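Local coordinates for linoleate 11-lipoxygenase (Gaeumannomyces graminis, PDB 5FX8), which oxygenates linoleic and alpha-linolenic acids at a catalytic manganese centre to give 11S- and 13R-hydroperoxy fatty acids, at residues V314-M322 and L467-G475. Numbering follows the deposited sequence.
Sequences VMGVLNRLM and LTHVAWITG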
loop_
_atom_site.group_PDB
_atom_site.type_symbol
_atom_site.label_atom_id
_atom_site.label_comp_id
_atom_site.label_asym_id
_atom_site.label_seq_id
_atom_site.Cartn_x
_atom_site.Cartn_y
_atom_site.Cartn_z
ATOM N N VAL A 314 16.273 15.668 -12.514
ATOM C CA VAL A 314 16.288 14.796 -11.351
ATOM C C VAL A 314 15.205 15.208 -10.355
ATOM O O VAL A 314 14.583 14.356 -9.713
ATOM C CB VAL A 314 17.685 14.786 -10.715
ATOM C CG1 VAL A 314 17.664 13.982 -9.483
ATOM C CG2 VAL A 314 18.662 14.196 -11.662
ATOM N N MET A 315 14.945 16.514 -10.236
ATOM C CA MET A 315 13.863 16.990 -9.389
ATOM C C MET A 315 12.534 16.431 -9.837
ATOM O O MET A 315 11.703 16.071 -9.005
ATOM C CB MET A 315 13.802 18.518 -9.392
ATOM C CG MET A 315 12.877 19.121 -8.327
ATOM S SD MET A 315 13.523 18.823 -6.680
ATOM C CE MET A 315 12.434 17.584 -6.033
ATOM N N GLY A 316 12.313 16.361 -11.146
ATOM C CA GLY A 316 11.060 15.831 -11.654
ATOM C C GLY A 316 10.889 14.348 -11.392
ATOM O O GLY A 316 9.797 13.898 -11.042
ATOM N N VAL A 317 11.960 13.568 -11.535
ATOM C CA VAL A 317 11.832 12.150 -11.214
ATOM C C VAL A 317 11.661 11.934 -9.696
ATOM O O VAL A 317 10.880 11.074 -9.257
ATOM C CB VAL A 317 13.026 11.397 -11.815
ATOM C CG1 VAL A 317 13.131 9.982 -11.331
ATOM C CG2 VAL A 317 12.871 11.397 -13.288
ATOM N N LEU A 318 12.356 12.717 -8.867
ATOM C CA LEU A 318 12.169 12.565 -7.432
ATOM C C LEU A 318 10.754 12.946 -7.019
ATOM O O LEU A 318 10.124 12.236 -6.232
ATOM C CB LEU A 318 13.190 13.390 -6.665
ATOM C CG LEU A 318 14.607 12.840 -6.611
ATOM C CD1 LEU A 318 15.423 13.791 -5.831
ATOM C CD2 LEU A 318 14.670 11.513 -5.972
ATOM N N ASN A 319 10.229 14.046 -7.561
ATOM C CA ASN A 319 8.834 14.388 -7.300
ATOM C C ASN A 319 7.915 13.266 -7.695
ATOM O O ASN A 319 6.972 12.950 -6.972
ATOM C CB ASN A 319 8.419 15.646 -8.040
ATOM C CG ASN A 319 8.844 16.831 -7.335
ATOM O OD1 ASN A 319 9.171 16.717 -6.174
ATOM N ND2 ASN A 319 8.920 17.966 -8.003
ATOM N N ARG A 320 8.148 12.672 -8.853
ATOM C CA ARG A 320 7.298 11.565 -9.257
ATOM C C ARG A 320 7.355 10.421 -8.252
ATOM O O ARG A 320 6.323 9.869 -7.884
ATOM C CB ARG A 320 7.692 11.083 -10.643
ATOM C CG ARG A 320 6.993 9.820 -11.020
ATOM C CD ARG A 320 5.644 10.157 -11.500
ATOM N NE ARG A 320 4.954 9.040 -12.102
ATOM C CZ ARG A 320 3.694 9.081 -12.502
ATOM N NH1 ARG A 320 2.996 10.191 -12.382
ATOM N NH2 ARG A 320 3.149 8.026 -13.054
ATOM N N LEU A 321 8.548 10.054 -7.795
ATOM C CA LEU A 321 8.637 8.912 -6.890
ATOM C C LEU A 321 8.094 9.227 -5.496
ATOM O O LEU A 321 7.686 8.317 -4.784
ATOM C CB LEU A 321 10.084 8.432 -6.768
ATOM C CG LEU A 321 10.816 7.870 -7.970
ATOM C CD1 LEU A 321 12.244 7.881 -7.613
ATOM C CD2 LEU A 321 10.374 6.489 -8.212
ATOM N N MET A 322 8.112 10.493 -5.083
ATOM C CA MET A 322 7.611 10.921 -3.791
ATOM C C MET A 322 6.183 11.432 -3.874
ATOM O O MET A 322 5.764 12.226 -3.024
ATOM C CB MET A 322 8.506 12.007 -3.220
ATOM C CG MET A 322 9.908 11.599 -2.974
ATOM S SD MET A 322 10.028 10.307 -1.788
ATOM C CE MET A 322 10.603 9.185 -2.974
ATOM N N LEU A 467 19.397 7.335 -7.107
ATOM C CA LEU A 467 18.100 7.285 -7.771
ATOM C C LEU A 467 17.527 5.868 -7.808
ATOM O O LEU A 467 16.312 5.677 -7.659
ATOM C CB LEU A 467 18.222 7.866 -9.172
ATOM C CG LEU A 467 18.798 9.277 -9.258
ATOM C CD1 LEU A 467 18.806 9.813 -10.670
ATOM C CD2 LEU A 467 18.028 10.222 -8.346
ATOM N N THR A 468 18.383 4.864 -7.981
ATOM C CA THR A 468 17.923 3.484 -7.916
ATOM C C THR A 468 17.395 3.138 -6.533
ATOM O O THR A 468 16.344 2.505 -6.399
ATOM C CB THR A 468 19.053 2.552 -8.302
ATOM O OG1 THR A 468 19.594 3.008 -9.527
ATOM C CG2 THR A 468 18.541 1.179 -8.516
ATOM N N HIS A 469 18.104 3.545 -5.499
ATOM C CA HIS A 469 17.677 3.204 -4.162
ATOM C C HIS A 469 16.379 3.915 -3.798
ATOM O O HIS A 469 15.534 3.346 -3.103
ATOM C CB HIS A 469 18.793 3.535 -3.187
ATOM C CG HIS A 469 18.546 3.020 -1.820
ATOM N ND1 HIS A 469 18.355 1.687 -1.555
ATOM C CD2 HIS A 469 18.423 3.662 -0.641
ATOM C CE1 HIS A 469 18.135 1.527 -0.266
ATOM N NE2 HIS A 469 18.173 2.712 0.311
ATOM N N VAL A 470 16.180 5.146 -4.271
ATOM C CA VAL A 470 14.915 5.790 -3.960
ATOM C C VAL A 470 13.776 5.086 -4.676
ATOM O O VAL A 470 12.771 4.722 -4.055
ATOM C CB VAL A 470 14.928 7.290 -4.279
ATOM C CG1 VAL A 470 13.551 7.811 -4.020
ATOM C CG2 VAL A 470 15.897 8.008 -3.405
ATOM N N ALA A 471 13.919 4.852 -5.985
ATOM C CA ALA A 471 12.843 4.160 -6.678
ATOM C C ALA A 471 12.588 2.792 -6.058
ATOM O O ALA A 471 11.446 2.343 -6.001
ATOM C CB ALA A 471 13.138 4.052 -8.173
ATOM N N TRP A 472 13.637 2.138 -5.553
ATOM C CA TRP A 472 13.507 0.796 -5.013
ATOM C C TRP A 472 12.751 0.822 -3.689
ATOM O O TRP A 472 11.925 -0.051 -3.422
ATOM C CB TRP A 472 14.901 0.149 -4.871
ATOM C CG TRP A 472 14.934 -0.881 -3.802
ATOM C CD1 TRP A 472 15.511 -0.763 -2.577
ATOM C CD2 TRP A 472 14.274 -2.157 -3.811
ATOM N NE1 TRP A 472 15.267 -1.879 -1.833
ATOM C CE2 TRP A 472 14.503 -2.749 -2.566
ATOM C CE3 TRP A 472 13.503 -2.844 -4.747
ATOM C CZ2 TRP A 472 14.006 -3.989 -2.242
ATOM C CZ3 TRP A 472 13.013 -4.072 -4.414
ATOM C CH2 TRP A 472 13.253 -4.629 -3.180
ATOM N N ILE A 473 12.974 1.849 -2.877
ATOM C CA ILE A 473 12.177 2.023 -1.675
ATOM C C ILE A 473 10.720 2.285 -2.026
ATOM O O ILE A 473 9.813 1.646 -1.485
ATOM C CB ILE A 473 12.761 3.148 -0.815
ATOM C CG1 ILE A 473 14.067 2.698 -0.197
ATOM C CG2 ILE A 473 11.812 3.544 0.297
ATOM C CD1 ILE A 473 14.826 3.867 0.334
ATOM N N THR A 474 10.458 3.207 -2.935
ATOM C CA THR A 474 9.047 3.524 -3.058
ATOM C C THR A 474 8.290 2.488 -3.861
ATOM O O THR A 474 7.081 2.361 -3.693
ATOM C CB THR A 474 8.818 4.925 -3.652
ATOM O OG1 THR A 474 9.119 4.949 -5.047
ATOM C CG2 THR A 474 9.659 5.921 -2.939
ATOM N N GLY A 475 8.957 1.711 -4.692
ATOM C CA GLY A 475 8.169 0.830 -5.520
ATOM C C GLY A 475 8.431 -0.622 -5.223
ATOM O O GLY A 475 7.931 -1.491 -5.924
#
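L321 lies against V470, A471 and T474 where helix 314-321 runs nearly parallel to helix 467-475, the axes 10.4 Å apart and inclined by 18°. The backbones come nearest at L321 and A471, whose CA atoms are 6.3 Å apart. L321 spreads its branches over the facing helix: CD2 sits 3.7 Å from A471 CB, while CD1 meets V470 CG1 at 3.8 Å. One turn earlier, L318 CD2 touches L467 and V470 more loosely; a further turn back, V314 CG1 lies 3.9 Å from L467 CD2, the two side chains crossing at about a right angle. M322, the first residue beyond the helix, bends its chain at chi2 (-62°) and chi3 (113°), which brings CE across to V470 CG1 and T474 CG2. The same T474 methyl lies 3.6 Å from L321 O, and T474 OG1 is hydrogen-bonded to the carbonyl of F614 in the C-terminal tail. W439 of helix 434-444 covers V314 and L318. Buried and mostly apolar, the interface probably rests on close packing and the hydrophobic effect; it sets a short helix of the mainly helical lipoxygenase domain against helix 460-481, which carries H478, a manganese ligand with H290, H294, N482 and V618.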